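Local coordinates for BT_2262 (uncharacterised lipoprotein) (Bacteroides thetaiotaomicron, PDB 5FQ8), which is of unknown function but, as a lipoprotein with an Ig-like domain of the bacterial-surface kind, probably works at the cell surface, at residues S97-G105 and F116-F124; M126-L137 and A152-N160. All coordinates share one frame; numbering follows the deposited sequence.

Contacts 1 and 2 are successive pairings in one curled antiparallel sheet of the C-terminal domain, and the neighbouring strands 120-125 and 130-133 join them. At that seam Phe124 O probably accepts from Tyr132 N, Val122 N probably donates to Ser134 OG, and Ile123 packs on Ile133. Both are partly buried. Contact 1, though nearer the chain centre, opens to solvent at Glu120 and Gly118, while no touching residue of contact 2 is fully exposed. Contact 1 relies on backbone bonds and on aliphatic groups set against single aromatic rings, with Val122, on its mixed face, packing on strand 24-27. Contact 2 adds a cluster of phenylalanines and, past its ladder, a carboxylate in place of a backbone acceptor.

Contact 1 (S97-G105 and F116-F124); sequences SGIYTVAEG and FSGYEIVIF
Strands 98-102 and 120-125, neighbours in the curled antiparallel sheet of the C-terminal domain, meet here through Tyr100 and Ile121, the hydrogen-bonded pair at the middle of the ladder. Tyr100 N donates to Ile121 O at 2.8 Å, and Ile121 N returns a bond of 2.7 Å to Tyr100 O. The bonding runs on beyond the start of strand 120-125, to Tyr119 and Gly118: Val102 N reaches Tyr119 O at 2.6 Å in an almost straight bond (177° at the hydrogen), and Gly118 N closes the series on Val102 O at 3.2 Å. These two strands illustrate how a sheet sorts its side chains. On one face Tyr100 swings its CG beside its own backbone N (chi1 -76°), which lays the ring diagonally over the opposite strand toward Ile123. Tyr100 and Ile123 cross at about a right angle, with Tyr100 CD1 3.5 Å from Ile123 CD1, while Tyr100 CB rests on Ile121 CG1 at 3.9 Å. The phenol oxygen is hydrogen-bonded to Lys96 O. Farther along, Val102 CG1 lies 3.9 Å from Phe116 CE2, and Val210 of strand 204-211 touches both Tyr100 and Ile121. The other face carries Ile99, Thr101, Glu120 and Val122. Here the extended Glu120 chain passes Thr101 and brings OE1 to 3.7 Å from Ile99 CG2, whereas Val122 packs on Lys24 and Val26 of strand 24-27, in the Ig-like part of the chain. Backbone bonds thus fix the register of the strands, and the division of side chains implies an apolar interior face backed by a mixed one, where a carboxylate lies against aliphatic carbon and a valine meets strand 24-27.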
loop_
_atom_site.group_PDB
_atom_site.type_symbol
_atom_site.label_atom_id
_atom_site.label_comp_id
_atom_site.label_asym_id
_atom_site.label_seq_id
_atom_site.Cartn_x
_atom_site.Cartn_y
_atom_site.Cartn_z
ATOM N N SER G 97 71.716 12.220 15.531
ATOM C CA SER G 97 70.367 12.331 16.098
ATOM C C SER G 97 69.486 13.284 15.283
ATOM O O SER G 97 69.983 14.283 14.762
ATOM C CB SER G 97 70.458 12.804 17.542
ATOM O OG SER G 97 71.557 12.186 18.184
ATOM N N GLY G 98 68.186 12.995 15.175
ATOM C CA GLY G 98 67.566 11.884 15.870
ATOM C C GLY G 98 66.300 11.239 15.329
ATOM O O GLY G 98 66.081 10.062 15.570
ATOM N N ILE G 99 65.446 11.969 14.619
ATOM C CA ILE G 99 64.169 11.394 14.206
ATOM C C ILE G 99 64.395 10.515 12.980
ATOM O O ILE G 99 64.672 11.007 11.886
ATOM C CB ILE G 99 63.109 12.466 13.943
ATOM C CG1 ILE G 99 62.415 12.824 15.255
ATOM C CG2 ILE G 99 62.066 11.971 12.944
ATOM C CD1 ILE G 99 60.981 13.249 15.086
ATOM N N TYR G 100 64.277 9.211 13.165
ATOM C CA TYR G 100 64.501 8.249 12.103
ATOM C C TYR G 100 63.181 7.719 11.580
ATOM O O TYR G 100 62.186 7.656 12.303
ATOM C CB TYR G 100 65.360 7.088 12.596
ATOM C CG TYR G 100 66.811 7.449 12.712
ATOM C CD1 TYR G 100 67.310 7.991 13.879
ATOM C CD2 TYR G 100 67.681 7.264 11.647
ATOM C CE1 TYR G 100 68.632 8.336 13.993
ATOM C CE2 TYR G 100 69.006 7.606 11.751
ATOM C CZ TYR G 100 69.477 8.143 12.929
ATOM O OH TYR G 100 70.799 8.491 13.053
ATOM N N THR G 101 63.182 7.334 10.308
ATOM C CA THR G 101 62.021 6.752 9.653
ATOM C C THR G 101 62.345 5.317 9.262
ATOM O O THR G 101 63.390 5.057 8.661
ATOM C CB THR G 101 61.616 7.567 8.422
ATOM O OG1 THR G 101 61.629 8.963 8.744
ATOM C CG2 THR G 101 60.218 7.182 7.969
ATOM N N VAL G 102 61.458 4.389 9.619
ATOM C CA VAL G 102 61.647 2.995 9.236
ATOM C C VAL G 102 61.615 2.897 7.719
ATOM O O VAL G 102 60.648 3.321 7.074
ATOM C CB VAL G 102 60.584 2.109 9.887
ATOM C CG1 VAL G 102 60.761 0.683 9.443
ATOM C CG2 VAL G 102 60.693 2.197 11.391
ATOM N N ALA G 103 62.675 2.333 7.143
ATOM C CA ALA G 103 62.903 2.400 5.702
ATOM C C ALA G 103 62.040 1.428 4.904
ATOM O O ALA G 103 60.912 1.113 5.298
ATOM C CB ALA G 103 64.378 2.145 5.391
ATOM N N GLU G 104 62.573 0.943 3.779
ATOM C CA GLU G 104 61.775 0.170 2.835
ATOM C C GLU G 104 61.635 -1.285 3.262
ATOM O O GLU G 104 60.526 -1.831 3.272
ATOM C CB GLU G 104 62.389 0.258 1.442
ATOM C CG GLU G 104 61.596 1.110 0.474
ATOM C CD GLU G 104 60.299 0.455 0.050
ATOM O OE1 GLU G 104 60.223 -0.791 0.072
ATOM O OE2 GLU G 104 59.350 1.185 -0.304
ATOM N N GLY G 105 62.736 -1.925 3.636
ATOM C CA GLY G 105 62.702 -3.354 3.869
ATOM C C GLY G 105 62.645 -3.785 5.319
ATOM O O GLY G 105 63.625 -4.312 5.849
ATOM N N PHE G 116 56.221 -3.692 6.698
ATOM C CA PHE G 116 55.798 -2.405 7.226
ATOM C C PHE G 116 56.885 -1.374 6.961
ATOM O O PHE G 116 58.064 -1.712 6.825
ATOM C CB PHE G 116 55.465 -2.471 8.728
ATOM C CG PHE G 116 56.651 -2.721 9.621
ATOM C CD1 PHE G 116 57.102 -4.008 9.852
ATOM C CD2 PHE G 116 57.284 -1.667 10.261
ATOM C CE1 PHE G 116 58.172 -4.240 10.684
ATOM C CE2 PHE G 116 58.356 -1.890 11.096
ATOM C CZ PHE G 116 58.803 -3.178 11.308
ATOM N N SER G 117 56.469 -0.110 6.881
ATOM C CA SER G 117 57.376 0.991 6.580
ATOM C C SER G 117 56.676 2.312 6.872
ATOM O O SER G 117 55.453 2.372 7.020
ATOM C CB SER G 117 57.846 0.942 5.128
ATOM O OG SER G 117 58.739 -0.140 4.930
ATOM N N GLY G 118 57.476 3.375 6.947
ATOM C CA GLY G 118 56.966 4.721 7.095
ATOM C C GLY G 118 56.889 5.233 8.517
ATOM O O GLY G 118 56.599 6.417 8.717
ATOM N N TYR G 119 57.152 4.391 9.504
ATOM C CA TYR G 119 57.001 4.770 10.898
ATOM C C TYR G 119 58.248 5.476 11.405
ATOM O O TYR G 119 59.366 5.159 10.996
ATOM C CB TYR G 119 56.710 3.522 11.719
ATOM C CG TYR G 119 55.455 2.852 11.250
ATOM C CD1 TYR G 119 54.306 3.594 11.046
ATOM C CD2 TYR G 119 55.420 1.496 10.977
ATOM C CE1 TYR G 119 53.146 3.008 10.614
ATOM C CE2 TYR G 119 54.260 0.897 10.537
ATOM C CZ TYR G 119 53.121 1.659 10.359
ATOM O OH TYR G 119 51.948 1.085 9.918
ATOM N N GLU G 120 58.054 6.447 12.290
ATOM C CA GLU G 120 59.158 7.236 12.819
ATOM C C GLU G 120 59.543 6.745 14.206
ATOM O O GLU G 120 58.688 6.312 14.982
ATOM C CB GLU G 120 58.798 8.725 12.867
ATOM C CG GLU G 120 58.809 9.420 11.502
ATOM C CD GLU G 120 58.668 10.931 11.585
ATOM O OE1 GLU G 120 58.401 11.455 12.686
ATOM O OE2 GLU G 120 58.825 11.594 10.539
ATOM N N ILE G 121 60.839 6.789 14.505
ATOM C CA ILE G 121 61.353 6.498 15.834
ATOM C C ILE G 121 62.397 7.546 16.191
ATOM O O ILE G 121 62.743 8.406 15.385
ATOM C CB ILE G 121 61.948 5.085 15.945
ATOM C CG1 ILE G 121 63.124 4.935 14.990
ATOM C CG2 ILE G 121 60.893 4.034 15.685
ATOM C CD1 ILE G 121 63.933 3.707 15.247
ATOM N N VAL G 122 62.909 7.455 17.415
ATOM C CA VAL G 122 63.766 8.485 17.991
ATOM C C VAL G 122 65.049 7.846 18.502
ATOM O O VAL G 122 65.001 6.848 19.229
ATOM C CB VAL G 122 63.055 9.232 19.136
ATOM C CG1 VAL G 122 63.923 10.358 19.651
ATOM C CG2 VAL G 122 61.714 9.757 18.677
ATOM N N ILE G 123 66.194 8.433 18.141
ATOM C CA ILE G 123 67.511 7.933 18.535
ATOM C C ILE G 123 68.417 9.122 18.843
ATOM O O ILE G 123 68.707 9.930 17.956
ATOM C CB ILE G 123 68.158 7.054 17.445
ATOM C CG1 ILE G 123 67.185 5.997 16.923
ATOM C CG2 ILE G 123 69.379 6.363 17.988
ATOM C CD1 ILE G 123 67.762 5.108 15.876
ATOM N N PHE G 124 68.884 9.222 20.083
ATOM C CA PHE G 124 69.825 10.266 20.464
ATOM C C PHE G 124 70.836 9.682 21.435
ATOM O O PHE G 124 70.579 8.670 22.089
ATOM C CB PHE G 124 69.119 11.481 21.098
ATOM C CG PHE G 124 68.682 11.262 22.529
ATOM C CD1 PHE G 124 67.437 10.727 22.812
ATOM C CD2 PHE G 124 69.514 11.602 23.587
ATOM C CE1 PHE G 124 67.037 10.524 24.114
ATOM C CE2 PHE G 124 69.116 11.401 24.894
ATOM C CZ PHE G 124 67.875 10.859 25.158
#

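Contact 2 (M126-L137 and A152-N160); sequences MEPGIFYISDFL and AMVGKFELN
Asp135 OD1 takes two backbone N-H groups from opposite faces of its carboxylate plane, one across the contact and one within its own loop. Met153 N comes to Asp135 OD1 at 3.0 Å in a nearly straight bond (175° at the hydrogen), and Leu137 N, two residues on, reaches the same oxygen at 3.0 Å, making an Asx turn. The turn presents Phe136 N to Met153 O at 2.9 Å, so pairing continues beyond the end of strand 130-133. With CG anti to the backbone N (chi1 -174°), Met153 slants across Phe136, and a bend at its last torsion sets the CE methyl 3.4 Å from Phe136 CB. The regular part is an antiparallel ladder of strands 130-133 and 154-159 in the C-terminal domain sheet, with Phe131 and Phe157 as a hydrogen-bonded pair. Their rings lie almost parallel (planes at 6°) but are slid apart, centroids 5.8 Å from each other, while Phe131 O sits over the centre of one face of the Phe157 ring. Phe136 completes the aromatic cluster, its CZ 3.7 Å from Phe157 CD2, and meets Trp196 edge-to-face. On the reverse side, Lys156 crosses Met126 at about a right angle, and Lys156 CB lies 3.9 Å from Ile130 CG2.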
loop_
_atom_site.group_PDB
_atom_site.type_symbol
_atom_site.label_atom_id
_atom_site.label_comp_id
_atom_site.label_asym_id
_atom_site.label_seq_id
_atom_site.Cartn_x
_atom_site.Cartn_y
_atom_site.Cartn_z
ATOM N N MET G 126 73.100 9.907 24.825
ATOM C CA MET G 126 73.184 10.495 26.153
ATOM C C MET G 126 74.583 10.412 26.739
ATOM O O MET G 126 74.845 11.038 27.771
ATOM C CB MET G 126 72.202 9.795 27.096
ATOM C CG MET G 126 71.317 8.777 26.393
ATOM S SD MET G 126 70.798 7.411 27.443
ATOM C CE MET G 126 70.033 8.291 28.796
ATOM N N GLU G 127 75.466 9.640 26.111
ATOM C CA GLU G 127 76.851 9.418 26.497
ATOM C C GLU G 127 77.617 9.135 25.217
ATOM O O GLU G 127 77.051 8.547 24.288
ATOM C CB GLU G 127 76.987 8.242 27.478
ATOM C CG GLU G 127 76.579 8.541 28.910
ATOM C CD GLU G 127 77.665 9.248 29.700
ATOM O OE1 GLU G 127 78.530 9.908 29.085
ATOM O OE2 GLU G 127 77.659 9.136 30.944
ATOM N N PRO G 128 78.905 9.510 25.138
ATOM C CA PRO G 128 79.581 9.537 23.836
ATOM C C PRO G 128 79.507 8.215 23.100
ATOM O O PRO G 128 79.698 8.165 21.882
ATOM C CB PRO G 128 81.025 9.889 24.199
ATOM C CG PRO G 128 80.924 10.553 25.526
ATOM C CD PRO G 128 79.832 9.833 26.232
ATOM N N GLY G 129 79.210 7.145 23.826
ATOM C CA GLY G 129 79.060 5.850 23.202
ATOM C C GLY G 129 77.643 5.321 23.222
ATOM O O GLY G 129 77.255 4.552 22.340
ATOM N N ILE G 130 76.857 5.729 24.209
ATOM C CA ILE G 130 75.556 5.127 24.481
ATOM C C ILE G 130 74.457 5.986 23.869
ATOM O O ILE G 130 74.470 7.215 23.993
ATOM C CB ILE G 130 75.346 4.945 25.997
ATOM C CG1 ILE G 130 76.419 4.023 26.580
ATOM C CG2 ILE G 130 73.968 4.386 26.281
ATOM C CD1 ILE G 130 77.643 4.734 27.107
ATOM N N PHE G 131 73.504 5.341 23.205
ATOM C CA PHE G 131 72.399 6.023 22.547
ATOM C C PHE G 131 71.071 5.523 23.097
ATOM O O PHE G 131 70.920 4.338 23.398
ATOM C CB PHE G 131 72.422 5.796 21.043
ATOM C CG PHE G 131 73.582 6.433 20.344
ATOM C CD1 PHE G 131 74.874 5.994 20.557
ATOM C CD2 PHE G 131 73.372 7.473 19.457
ATOM C CE1 PHE G 131 75.936 6.588 19.908
ATOM C CE2 PHE G 131 74.426 8.067 18.803
ATOM C CZ PHE G 131 75.711 7.625 19.027
ATOM N N TYR G 132 70.099 6.427 23.208
ATOM C CA TYR G 132 68.752 6.065 23.630
ATOM C C TYR G 132 67.881 5.824 22.409
ATOM O O TYR G 132 67.888 6.622 21.469
ATOM C CB TYR G 132 68.132 7.161 24.493
ATOM C CG TYR G 132 66.662 6.950 24.792
ATOM C CD1 TYR G 132 66.264 6.214 25.899
ATOM C CD2 TYR G 132 65.672 7.495 23.975
ATOM C CE1 TYR G 132 64.929 6.022 26.182
ATOM C CE2 TYR G 132 64.333 7.307 24.250
ATOM C CZ TYR G 132 63.970 6.571 25.356
ATOM O OH TYR G 132 62.640 6.381 25.642
ATOM N N ILE G 133 67.116 4.736 22.436
ATOM C CA ILE G 133 66.258 4.337 21.327
ATOM C C ILE G 133 64.840 4.198 21.854
ATOM O O ILE G 133 64.613 3.532 22.869
ATOM C CB ILE G 133 66.740 3.025 20.679
ATOM C CG1 ILE G 133 65.700 2.487 19.701
ATOM C CG2 ILE G 133 67.063 1.989 21.732
ATOM C CD1 ILE G 133 65.760 3.117 18.342
ATOM N N SER G 134 63.893 4.824 21.166
ATOM C CA SER G 134 62.524 4.838 21.654
ATOM C C SER G 134 61.753 3.578 21.298
ATOM O O SER G 134 60.746 3.289 21.949
ATOM C CB SER G 134 61.786 6.046 21.100
ATOM O OG SER G 134 61.761 5.987 19.690
ATOM N N ASP G 135 62.188 2.831 20.281
ATOM C CA ASP G 135 61.474 1.620 19.893
ATOM C C ASP G 135 62.416 0.765 19.046
ATOM O O ASP G 135 62.647 1.069 17.872
ATOM C CB ASP G 135 60.194 1.957 19.135
ATOM C CG ASP G 135 59.225 0.797 19.085
ATOM O OD1 ASP G 135 59.606 -0.315 19.496
ATOM O OD2 ASP G 135 58.081 1.004 18.632
ATOM N N PHE G 136 62.950 -0.295 19.648
ATOM C CA PHE G 136 63.735 -1.256 18.885
ATOM C C PHE G 136 62.913 -1.977 17.834
ATOM O O PHE G 136 63.496 -2.613 16.954
ATOM C CB PHE G 136 64.347 -2.302 19.803
ATOM C CG PHE G 136 65.745 -1.999 20.234
ATOM C CD1 PHE G 136 66.759 -1.892 19.306
ATOM C CD2 PHE G 136 66.051 -1.857 21.574
ATOM C CE1 PHE G 136 68.046 -1.624 19.704
ATOM C CE2 PHE G 136 67.332 -1.593 21.981
ATOM C CZ PHE G 136 68.335 -1.474 21.046
ATOM N N LEU G 137 61.587 -1.926 17.918
ATOM C CA LEU G 137 60.732 -2.669 17.008
ATOM C C LEU G 137 60.234 -1.824 15.850
ATOM O O LEU G 137 59.356 -2.272 15.112
ATOM C CB LEU G 137 59.538 -3.260 17.756
ATOM C CG LEU G 137 59.775 -4.118 18.997
ATOM C CD1 LEU G 137 58.454 -4.596 19.560
ATOM C CD2 LEU G 137 60.672 -5.298 18.691
ATOM N N ALA G 152 56.092 0.025 22.970
ATOM C CA ALA G 152 57.320 0.296 22.244
ATOM C C ALA G 152 58.485 -0.205 23.082
ATOM O O ALA G 152 58.442 -0.141 24.313
ATOM C CB ALA G 152 57.478 1.785 21.960
ATOM N N MET G 153 59.527 -0.705 22.420
ATOM C CA MET G 153 60.623 -1.368 23.123
ATOM C C MET G 153 61.761 -0.380 23.331
ATOM O O MET G 153 62.661 -0.255 22.506
ATOM C CB MET G 153 61.085 -2.591 22.353
ATOM C CG MET G 153 62.114 -3.410 23.094
ATOM S SD MET G 153 62.481 -4.936 22.238
ATOM C CE MET G 153 64.251 -4.788 22.158
ATOM N N VAL G 154 61.736 0.314 24.464
ATOM C CA VAL G 154 62.760 1.303 24.777
ATOM C C VAL G 154 64.042 0.584 25.164
ATOM O O VAL G 154 64.045 -0.637 25.344
ATOM C CB VAL G 154 62.293 2.249 25.896
ATOM C CG1 VAL G 154 60.985 2.900 25.511
ATOM C CG2 VAL G 154 62.137 1.492 27.194
ATOM N N GLY G 155 65.135 1.324 25.284
ATOM C CA GLY G 155 66.384 0.742 25.726
ATOM C C GLY G 155 67.555 1.626 25.351
ATOM O O GLY G 155 67.384 2.731 24.845
ATOM N N LYS G 156 68.754 1.111 25.625
ATOM C CA LYS G 156 69.997 1.795 25.292
ATOM C C LYS G 156 70.899 0.864 24.491
ATOM O O LYS G 156 70.774 -0.361 24.555
ATOM C CB LYS G 156 70.736 2.276 26.550
ATOM C CG LYS G 156 69.838 2.889 27.607
ATOM C CD LYS G 156 70.620 3.716 28.619
ATOM C CE LYS G 156 69.778 4.004 29.854
ATOM N NZ LYS G 156 69.963 5.380 30.403
ATOM N N PHE G 157 71.813 1.461 23.725
ATOM C CA PHE G 157 72.822 0.697 23.004
ATOM C C PHE G 157 74.085 1.539 22.853
ATOM O O PHE G 157 74.021 2.769 22.818
ATOM C CB PHE G 157 72.302 0.209 21.643
ATOM C CG PHE G 157 71.823 1.301 20.719
ATOM C CD1 PHE G 157 72.719 2.101 20.039
ATOM C CD2 PHE G 157 70.473 1.497 20.504
ATOM C CE1 PHE G 157 72.294 3.073 19.168
ATOM C CE2 PHE G 157 70.034 2.482 19.641
ATOM C CZ PHE G 157 70.948 3.274 18.974
ATOM N N GLU G 158 75.237 0.862 22.765
ATOM C CA GLU G 158 76.560 1.499 22.796
ATOM C C GLU G 158 77.313 1.225 21.497
ATOM O O GLU G 158 77.785 0.106 21.276
ATOM C CB GLU G 158 77.374 1.007 23.989
ATOM C CG GLU G 158 78.735 1.666 24.125
ATOM C CD GLU G 158 79.653 0.934 25.081
ATOM O OE1 GLU G 158 79.175 0.473 26.140
ATOM O OE2 GLU G 158 80.854 0.816 24.767
ATOM N N LEU G 159 77.451 2.252 20.657
ATOM C CA LEU G 159 78.029 2.096 19.324
ATOM C C LEU G 159 79.489 1.668 19.391
ATOM O O LEU G 159 80.318 2.350 19.999
ATOM C CB LEU G 159 77.902 3.408 18.556
ATOM C CG LEU G 159 78.424 3.446 17.125
ATOM C CD1 LEU G 159 77.550 2.606 16.233
ATOM C CD2 LEU G 159 78.453 4.872 16.639
ATOM N N ASN G 160 79.799 0.543 18.746
ATOM C CA ASN G 160 81.148 -0.005 18.688
ATOM C C ASN G 160 81.924 0.579 17.507
ATOM O O ASN G 160 81.361 1.160 16.578
ATOM C CB ASN G 160 81.107 -1.528 18.572
ATOM C CG ASN G 160 80.386 -2.189 19.729
ATOM O OD1 ASN G 160 80.313 -1.645 20.829
ATOM N ND2 ASN G 160 79.858 -3.381 19.484
#